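Local coordinates for ABC transporter, substrate binding protein (Aeropyrum pernix, PDB 3EAF), which probably captures a solute outside the cell and delivers it to an ABC transporter, as substrate-binding proteins of the periplasmic binding protein clan do, at residues 324-337 against 340-353. Sequence-based numbering, arbitrary orientation.
Sequences LEANTFDLGGITAD and DYEPGFHLAYRKVF. With MG (magnesium ion), chain C.
Ala336 and Tyr349 meet at the tight end of this contact. The Ala336 methyl lies over one face of the Phe353 ring, 4.1 Å from CB to its centroid, and touches Tyr349 CE1. Tyr349 holds CG between its backbone N and carbonyl carbon (chi1 55°), bringing one ring face under Asp337 O, 3.5 Å from CD2, and its hydroxyl, bonded to Pro120 O, beside Thr335 CB. An alanine for Tyr349 would probably leave Pro120 O without this partner and open a gap beside Thr335 and Asp337.

The magnesium end is the solvent side, with Thr328, Asp340 and Pro343 exposed but Tyr341 and His346 buried. The ion joins Glu325 O, Asp340 OD1, Tyr341 O and three waters, one also bridging Leu324 O, Asn327 O and Tyr341 N. Farther from the ion, His346 NE2 donates a nearly straight bond (2.7 Å, 168°) to the anti lone pair of Glu325 OE2, while OE1 pairs with Lys321.

Leu324, on helix 317-326, and Tyr341 pack on Leu299 of helix 288-304. The contact runs from this site of two carbonyls and an aspartate to strand 352-357, antiparallel between 251-255 and 363-369 in a mixed sheet of the periplasmic binding protein fold, where Phe353 packs on Leu365.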
ATOM      1  N   LEU A 324       3.059 -13.041  14.184  1.00 12.68           N
ATOM      2  CA  LEU A 324       3.583 -12.146  13.149  1.00 12.77           C
ATOM      3  C   LEU A 324       4.956 -11.571  13.534  1.00 12.90           C
ATOM      4  O   LEU A 324       5.766 -11.249  12.667  1.00 12.91           O
ATOM      5  CB  LEU A 324       2.580 -11.027  12.833  1.00 12.56           C
ATOM      6  CG  LEU A 324       1.323 -11.440  12.051  1.00 11.72           C
ATOM      7  CD1 LEU A 324       0.202 -10.397  12.201  1.00 12.73           C
ATOM      8  CD2 LEU A 324       1.639 -11.701  10.577  1.00 11.77           C
ATOM      9  N   GLU A 325       5.207 -11.470  14.838  1.00 13.05           N
ATOM     10  CA  GLU A 325       6.482 -10.973  15.364  1.00 13.79           C
ATOM     11  C   GLU A 325       7.568 -12.052  15.482  1.00 13.86           C
ATOM     12  O   GLU A 325       8.753 -11.733  15.601  1.00 13.84           O
ATOM     13  CB  GLU A 325       6.263 -10.292  16.724  1.00 13.52           C
ATOM     14  CG  GLU A 325       5.543  -8.954  16.625  1.00 14.07           C
ATOM     15  CD  GLU A 325       5.262  -8.311  17.969  1.00 14.63           C
ATOM     16  OE1 GLU A 325       5.118  -9.040  18.973  1.00 16.21           O
ATOM     17  OE2 GLU A 325       5.166  -7.065  18.018  1.00 15.55           O
ATOM     18  N   ALA A 326       7.166 -13.321  15.436  1.00 14.26           N
ATOM     19  CA  ALA A 326       8.083 -14.426  15.720  1.00 14.58           C
ATOM     20  C   ALA A 326       8.524 -15.204  14.484  1.00 14.82           C
ATOM     21  O   ALA A 326       9.270 -16.170  14.610  1.00 15.27           O
ATOM     22  CB  ALA A 326       7.458 -15.380  16.748  1.00 14.64           C
ATOM     23  N   ASN A 327       8.070 -14.786  13.305  1.00 14.76           N
ATOM     24  CA  ASN A 327       8.304 -15.545  12.077  1.00 15.12           C
ATOM     25  C   ASN A 327       8.649 -14.658  10.882  1.00 14.96           C
ATOM     26  O   ASN A 327       8.147 -13.539  10.767  1.00 15.09           O
ATOM     27  CB  ASN A 327       7.066 -16.385  11.711  1.00 15.17           C
ATOM     28  CG  ASN A 327       6.652 -17.343  12.807  1.00 15.49           C
ATOM     29  OD1 ASN A 327       5.703 -17.080  13.554  1.00 15.67           O
ATOM     30  ND2 ASN A 327       7.360 -18.461  12.916  1.00 14.36           N
ATOM     31  N   THR A 328       9.496 -15.180   9.997  1.00 14.53           N
ATOM     32  CA  THR A 328       9.749 -14.583   8.693  1.00 14.18           C
ATOM     33  C   THR A 328       8.758 -15.155   7.681  1.00 13.76           C
ATOM     34  O   THR A 328       8.564 -16.370   7.625  1.00 13.83           O
ATOM     35  CB  THR A 328      11.200 -14.844   8.248  1.00 14.29           C
ATOM     36  OG1 THR A 328      12.081 -14.109   9.101  1.00 13.76           O
ATOM     37  CG2 THR A 328      11.436 -14.419   6.796  1.00 15.06           C
ATOM     38  N   PHE A 329       8.123 -14.285   6.896  1.00 13.23           N
ATOM     39  CA  PHE A 329       7.078 -14.717   5.963  1.00 13.05           C
ATOM     40  C   PHE A 329       7.445 -14.482   4.507  1.00 13.14           C
ATOM     41  O   PHE A 329       8.049 -13.460   4.155  1.00 13.08           O
ATOM     42  CB  PHE A 329       5.749 -14.005   6.261  1.00 13.29           C
ATOM     43  CG  PHE A 329       5.216 -14.256   7.644  1.00 13.29           C
ATOM     44  CD1 PHE A 329       4.499 -15.414   7.930  1.00 13.59           C
ATOM     45  CD2 PHE A 329       5.425 -13.334   8.660  1.00 12.64           C
ATOM     46  CE1 PHE A 329       4.005 -15.648   9.206  1.00 13.53           C
ATOM     47  CE2 PHE A 329       4.941 -13.564   9.936  1.00 12.16           C
ATOM     48  CZ  PHE A 329       4.224 -14.713  10.211  1.00 12.68           C
ATOM     49  N   ASP A 330       7.066 -15.433   3.660  1.00 12.97           N
ATOM     50  CA  ASP A 330       7.155 -15.248   2.218  1.00 13.49           C
ATOM     51  C   ASP A 330       5.781 -15.509   1.612  1.00 13.07           C
ATOM     52  O   ASP A 330       5.174 -16.563   1.837  1.00 13.15           O
ATOM     53  CB  ASP A 330       8.219 -16.162   1.591  1.00 13.84           C
ATOM     54  CG  ASP A 330       8.256 -16.064   0.061  1.00 15.60           C
ATOM     55  OD1 ASP A 330       8.169 -14.946  -0.482  1.00 16.55           O
ATOM     56  OD2 ASP A 330       8.370 -17.114  -0.604  1.00 19.22           O
ATOM     57  N   LEU A 331       5.295 -14.537   0.854  1.00 12.41           N
ATOM     58  CA  LEU A 331       3.977 -14.624   0.247  1.00 12.18           C
ATOM     59  C   LEU A 331       4.123 -15.003  -1.220  1.00 11.85           C
ATOM     60  O   LEU A 331       3.832 -14.214  -2.120  1.00 11.66           O
ATOM     61  CB  LEU A 331       3.219 -13.301   0.436  1.00 12.04           C
ATOM     62  CG  LEU A 331       2.372 -13.063   1.701  1.00 13.02           C
ATOM     63  CD1 LEU A 331       2.745 -13.923   2.925  1.00 11.36           C
ATOM     64  CD2 LEU A 331       2.378 -11.587   2.073  1.00 12.77           C
ATOM     65  N   GLY A 332       4.603 -16.226  -1.444  1.00 11.65           N
ATOM     66  CA  GLY A 332       4.795 -16.760  -2.795  1.00 11.34           C
ATOM     67  C   GLY A 332       5.699 -15.917  -3.675  1.00 11.03           C
ATOM     68  O   GLY A 332       5.563 -15.925  -4.898  1.00 11.13           O
ATOM     69  N   GLY A 333       6.621 -15.188  -3.048  1.00 10.94           N
ATOM     70  CA  GLY A 333       7.597 -14.367  -3.762  1.00  9.95           C
ATOM     71  C   GLY A 333       7.014 -13.141  -4.443  1.00  9.50           C
ATOM     72  O   GLY A 333       7.594 -12.628  -5.397  1.00  8.91           O
ATOM     73  N   ILE A 334       5.867 -12.670  -3.953  1.00  8.92           N
ATOM     74  CA  ILE A 334       5.220 -11.480  -4.510  1.00  8.45           C
ATOM     75  C   ILE A 334       5.912 -10.197  -4.063  1.00  8.40           C
ATOM     76  O   ILE A 334       6.057  -9.256  -4.853  1.00  8.05           O
ATOM     77  CB  ILE A 334       3.722 -11.397  -4.110  1.00  8.70           C
ATOM     78  CG1 ILE A 334       2.900 -12.466  -4.847  1.00  7.61           C
ATOM     79  CG2 ILE A 334       3.165  -9.988  -4.366  1.00  7.91           C
ATOM     80  CD1 ILE A 334       1.439 -12.573  -4.347  1.00  8.13           C
ATOM     81  N   THR A 335       6.325 -10.162  -2.794  1.00  8.42           N
ATOM     82  CA  THR A 335       6.949  -8.968  -2.212  1.00  8.44           C
ATOM     83  C   THR A 335       8.424  -8.857  -2.627  1.00  9.07           C
ATOM     84  O   THR A 335       9.065  -9.871  -2.948  1.00  8.57           O
ATOM     85  CB  THR A 335       6.783  -8.908  -0.663  1.00  8.55           C
ATOM     86  OG1 THR A 335       7.366 -10.067  -0.050  1.00  8.23           O
ATOM     87  CG2 THR A 335       5.303  -8.837  -0.278  1.00  7.67           C
ATOM     88  N   ALA A 336       8.947  -7.627  -2.629  1.00  8.78           N
ATOM     89  CA  ALA A 336      10.321  -7.347  -3.071  1.00  9.51           C
ATOM     90  C   ALA A 336      11.380  -7.934  -2.144  1.00  9.66           C
ATOM     91  O   ALA A 336      12.521  -8.131  -2.549  1.00 10.40           O
ATOM     92  CB  ALA A 336      10.538  -5.831  -3.249  1.00  8.84           C
ATOM     93  N   ASP A 337      10.993  -8.211  -0.902  1.00 10.38           N
ATOM     94  CA  ASP A 337      11.857  -8.880   0.070  1.00 10.75           C
ATOM     95  C   ASP A 337      10.929  -9.652   1.015  1.00 11.10           C
ATOM     96  O   ASP A 337       9.721  -9.374   1.073  1.00 10.89           O
ATOM     97  CB  ASP A 337      12.690  -7.838   0.828  1.00 11.03           C
ATOM     98  CG  ASP A 337      13.930  -8.428   1.530  1.00 12.04           C
ATOM     99  OD1 ASP A 337      14.123  -9.665   1.550  1.00 12.48           O
ATOM    100  OD2 ASP A 337      14.718  -7.626   2.075  1.00 12.72           O
ATOM    101  N   ASP A 340       9.593  -9.654   7.908  1.00 11.40           N
ATOM    102  CA  ASP A 340      10.054  -9.923   9.256  1.00 12.10           C
ATOM    103  C   ASP A 340       9.786  -8.693  10.127  1.00 12.23           C
ATOM    104  O   ASP A 340      10.216  -7.588   9.790  1.00 12.38           O
ATOM    105  CB  ASP A 340      11.548 -10.261   9.219  1.00 12.15           C
ATOM    106  CG  ASP A 340      12.048 -10.898  10.504  1.00 13.08           C
ATOM    107  OD1 ASP A 340      11.249 -11.108  11.451  1.00 13.55           O
ATOM    108  OD2 ASP A 340      13.265 -11.187  10.561  1.00 14.22           O
ATOM    109  N   TYR A 341       9.071  -8.896  11.232  1.00 12.38           N
ATOM    110  CA  TYR A 341       8.648  -7.808  12.113  1.00 12.67           C
ATOM    111  C   TYR A 341       9.332  -7.838  13.480  1.00 13.27           C
ATOM    112  O   TYR A 341       9.382  -8.872  14.141  1.00 13.20           O
ATOM    113  CB  TYR A 341       7.131  -7.844  12.338  1.00 11.78           C
ATOM    114  CG  TYR A 341       6.291  -7.701  11.099  1.00 11.21           C
ATOM    115  CD1 TYR A 341       6.248  -6.497  10.390  1.00 10.17           C
ATOM    116  CD2 TYR A 341       5.509  -8.765  10.645  1.00 10.76           C
ATOM    117  CE1 TYR A 341       5.454  -6.360   9.257  1.00  9.98           C
ATOM    118  CE2 TYR A 341       4.721  -8.638   9.518  1.00 10.11           C
ATOM    119  CZ  TYR A 341       4.695  -7.441   8.825  1.00 10.15           C
ATOM    120  OH  TYR A 341       3.907  -7.328   7.699  1.00 10.72           O
ATOM    121  N   GLU A 342       9.819  -6.677  13.905  1.00 13.89           N
ATOM    122  CA  GLU A 342      10.424  -6.507  15.214  1.00 14.91           C
ATOM    123  C   GLU A 342       9.382  -5.999  16.214  1.00 14.68           C
ATOM    124  O   GLU A 342       8.637  -5.066  15.898  1.00 14.73           O
ATOM    125  CB  GLU A 342      11.573  -5.497  15.095  1.00 15.12           C
ATOM    126  CG  GLU A 342      12.182  -5.059  16.405  1.00 17.30           C
ATOM    127  CD  GLU A 342      13.346  -4.102  16.232  1.00 16.92           C
ATOM    128  OE1 GLU A 342      13.899  -4.013  15.112  1.00 20.76           O
ATOM    129  OE2 GLU A 342      13.703  -3.434  17.226  1.00 21.08           O
ATOM    130  N   PRO A 343       9.331  -6.593  17.426  1.00 14.56           N
ATOM    131  CA  PRO A 343       8.480  -6.007  18.466  1.00 14.77           C
ATOM    132  C   PRO A 343       8.874  -4.546  18.696  1.00 14.63           C
ATOM    133  O   PRO A 343      10.053  -4.249  18.851  1.00 14.84           O
ATOM    134  CB  PRO A 343       8.790  -6.862  19.701  1.00 14.72           C
ATOM    135  CG  PRO A 343       9.268  -8.169  19.146  1.00 14.68           C
ATOM    136  CD  PRO A 343      10.032  -7.802  17.903  1.00 14.54           C
ATOM    137  N   GLY A 344       7.897  -3.643  18.665  1.00 14.53           N
ATOM    138  CA  GLY A 344       8.162  -2.200  18.789  1.00 14.13           C
ATOM    139  C   GLY A 344       8.476  -1.476  17.484  1.00 13.88           C
ATOM    140  O   GLY A 344       8.498  -0.248  17.452  1.00 13.81           O
ATOM    141  N   PHE A 345       8.726  -2.225  16.408  1.00 13.21           N
ATOM    142  CA  PHE A 345       9.093  -1.635  15.117  1.00 12.52           C
ATOM    143  C   PHE A 345       8.757  -2.597  13.973  1.00 12.07           C
ATOM    144  O   PHE A 345       9.623  -3.339  13.505  1.00 11.94           O
ATOM    145  CB  PHE A 345      10.585  -1.278  15.113  1.00 12.87           C
ATOM    146  CG  PHE A 345      10.989  -0.298  14.030  1.00 13.44           C
ATOM    147  CD1 PHE A 345      10.592   1.036  14.091  1.00 14.54           C
ATOM    148  CD2 PHE A 345      11.782  -0.707  12.968  1.00 13.28           C
ATOM    149  CE1 PHE A 345      10.978   1.941  13.102  1.00 14.32           C
ATOM    150  CE2 PHE A 345      12.169   0.192  11.974  1.00 13.58           C
ATOM    151  CZ  PHE A 345      11.766   1.515  12.045  1.00 13.79           C
ATOM    152  N   HIS A 346       7.501  -2.585  13.527  1.00 11.21           N
ATOM    153  CA  HIS A 346       7.012  -3.573  12.546  1.00 10.49           C
ATOM    154  C   HIS A 346       7.366  -3.270  11.093  1.00 10.25           C
ATOM    155  O   HIS A 346       6.499  -3.352  10.215  1.00 10.41           O
ATOM    156  CB  HIS A 346       5.492  -3.763  12.664  1.00 10.42           C
ATOM    157  CG  HIS A 346       5.043  -4.339  13.969  1.00  9.87           C
ATOM    158  ND1 HIS A 346       3.761  -4.184  14.446  1.00 10.14           N
ATOM    159  CD2 HIS A 346       5.699  -5.085  14.889  1.00  9.91           C
ATOM    160  CE1 HIS A 346       3.650  -4.795  15.613  1.00 10.41           C
ATOM    161  NE2 HIS A 346       4.814  -5.349  15.905  1.00 10.26           N
ATOM    162  N   LEU A 347       8.633  -2.946  10.828  1.00  9.86           N
ATOM    163  CA  LEU A 347       9.094  -2.702   9.452  1.00  9.83           C
ATOM    164  C   LEU A 347       9.371  -4.015   8.720  1.00  9.95           C
ATOM    165  O   LEU A 347      10.340  -4.712   9.028  1.00 10.14           O
ATOM    166  CB  LEU A 347      10.329  -1.786   9.422  1.00  9.20           C
ATOM    167  CG  LEU A 347      10.841  -1.348   8.040  1.00  9.24           C
ATOM    168  CD1 LEU A 347       9.781  -0.540   7.275  1.00  8.24           C
ATOM    169  CD2 LEU A 347      12.151  -0.558   8.140  1.00  9.57           C
ATOM    170  N   ALA A 348       8.528  -4.335   7.739  1.00 10.00           N
ATOM    171  CA  ALA A 348       8.546  -5.660   7.100  1.00 10.15           C
ATOM    172  C   ALA A 348       9.810  -5.907   6.282  1.00 10.28           C
ATOM    173  O   ALA A 348      10.394  -6.993   6.343  1.00 10.12           O
ATOM    174  CB  ALA A 348       7.293  -5.855   6.239  1.00 10.37           C
ATOM    175  N   TYR A 349      10.203  -4.887   5.516  1.00 10.20           N
ATOM    176  CA  TYR A 349      11.399  -4.885   4.667  1.00 10.49           C
ATOM    177  C   TYR A 349      11.530  -3.477   4.103  1.00 10.73           C
ATOM    178  O   TYR A 349      10.686  -2.624   4.393  1.00 10.72           O
ATOM    179  CB  TYR A 349      11.333  -5.949   3.552  1.00 10.17           C
ATOM    180  CG  TYR A 349      10.110  -5.892   2.656  1.00 10.13           C
ATOM    181  CD1 TYR A 349      10.145  -5.216   1.435  1.00  9.72           C
ATOM    182  CD2 TYR A 349       8.925  -6.534   3.017  1.00  9.69           C
ATOM    183  CE1 TYR A 349       9.023  -5.169   0.601  1.00  8.87           C
ATOM    184  CE2 TYR A 349       7.804  -6.489   2.201  1.00  9.52           C
ATOM    185  CZ  TYR A 349       7.858  -5.803   0.995  1.00 10.02           C
ATOM    186  OH  TYR A 349       6.746  -5.752   0.189  1.00  9.90           O
ATOM    187  N   ARG A 350      12.573  -3.214   3.319  1.00 11.02           N
ATOM    188  CA  ARG A 350      12.827  -1.842   2.853  1.00 11.17           C
ATOM    189  C   ARG A 350      12.739  -1.642   1.339  1.00 11.31           C
ATOM    190  O   ARG A 350      12.366  -0.559   0.876  1.00 11.25           O
ATOM    191  CB  ARG A 350      14.187  -1.332   3.349  1.00 10.77           C
ATOM    192  CG  ARG A 350      14.285  -1.150   4.853  1.00 11.14           C
ATOM    193  CD  ARG A 350      15.636  -0.582   5.279  1.00 11.04           C
ATOM    194  NE  ARG A 350      15.729   0.875   5.136  1.00 13.10           N
ATOM    195  CZ  ARG A 350      16.553   1.510   4.295  1.00 14.45           C
ATOM    196  NH1 ARG A 350      17.365   0.825   3.489  1.00 12.93           N
ATOM    197  NH2 ARG A 350      16.571   2.840   4.261  1.00 14.33           N
ATOM    198  N   LYS A 351      13.092  -2.661   0.564  1.00 11.45           N
ATOM    199  CA  LYS A 351      13.211  -2.453  -0.881  1.00 12.03           C
ATOM    200  C   LYS A 351      11.870  -2.509  -1.620  1.00 11.20           C
ATOM    201  O   LYS A 351      10.884  -3.029  -1.102  1.00 10.65           O
ATOM    202  CB  LYS A 351      14.251  -3.388  -1.507  1.00 12.31           C
ATOM    203  CG  LYS A 351      13.911  -4.859  -1.502  1.00 13.32           C
ATOM    204  CD  LYS A 351      15.072  -5.665  -2.109  1.00 13.87           C
ATOM    205  CE  LYS A 351      16.251  -5.779  -1.147  1.00 17.45           C
ATOM    206  NZ  LYS A 351      17.272  -6.764  -1.647  1.00 18.35           N
ATOM    207  N   VAL A 352      11.854  -1.931  -2.818  1.00 10.77           N
ATOM    208  CA  VAL A 352      10.657  -1.864  -3.653  1.00 10.17           C
ATOM    209  C   VAL A 352      10.994  -2.140  -5.108  1.00 10.04           C
ATOM    210  O   VAL A 352      12.156  -2.048  -5.505  1.00  9.80           O
ATOM    211  CB  VAL A 352       9.961  -0.477  -3.570  1.00 10.36           C
ATOM    212  CG1 VAL A 352       9.390  -0.246  -2.184  1.00  9.36           C
ATOM    213  CG2 VAL A 352      10.910   0.660  -3.989  1.00  9.47           C
ATOM    214  N   PHE A 353       9.978  -2.501  -5.888  1.00  9.64           N
ATOM    215  CA  PHE A 353      10.103  -2.526  -7.342  1.00  9.73           C
ATOM    216  C   PHE A 353       9.819  -1.132  -7.880  1.00  9.55           C
ATOM    217  O   PHE A 353       9.034  -0.387  -7.302  1.00  9.48           O
ATOM    218  CB  PHE A 353       9.123  -3.518  -7.976  1.00  9.59           C
ATOM    219  CG  PHE A 353       9.320  -4.947  -7.542  1.00 10.02           C
ATOM    220  CD1 PHE A 353      10.383  -5.706  -8.040  1.00 10.10           C
ATOM    221  CD2 PHE A 353       8.425  -5.546  -6.657  1.00 10.23           C
ATOM    222  CE1 PHE A 353      10.552  -7.048  -7.652  1.00 10.51           C
ATOM    223  CE2 PHE A 353       8.585  -6.882  -6.260  1.00 10.08           C
ATOM    224  CZ  PHE A 353       9.659  -7.629  -6.756  1.00  9.62           C
TER
HETATM  225 MG    MG C   1      10.124 -10.987  13.709  1.00 14.55          MG
HETATM  226  O   HOH W   1       8.315 -11.370  12.330  1.00 11.36           O
HETATM  227  O   HOH W   2      14.556  -4.881   1.968  1.00  9.09           O
HETATM  228  O   HOH W   3      11.459 -13.052  14.202  1.00 12.68           O
HETATM  229  O   HOH W   4      12.377  -9.863  14.213  1.00 13.91           O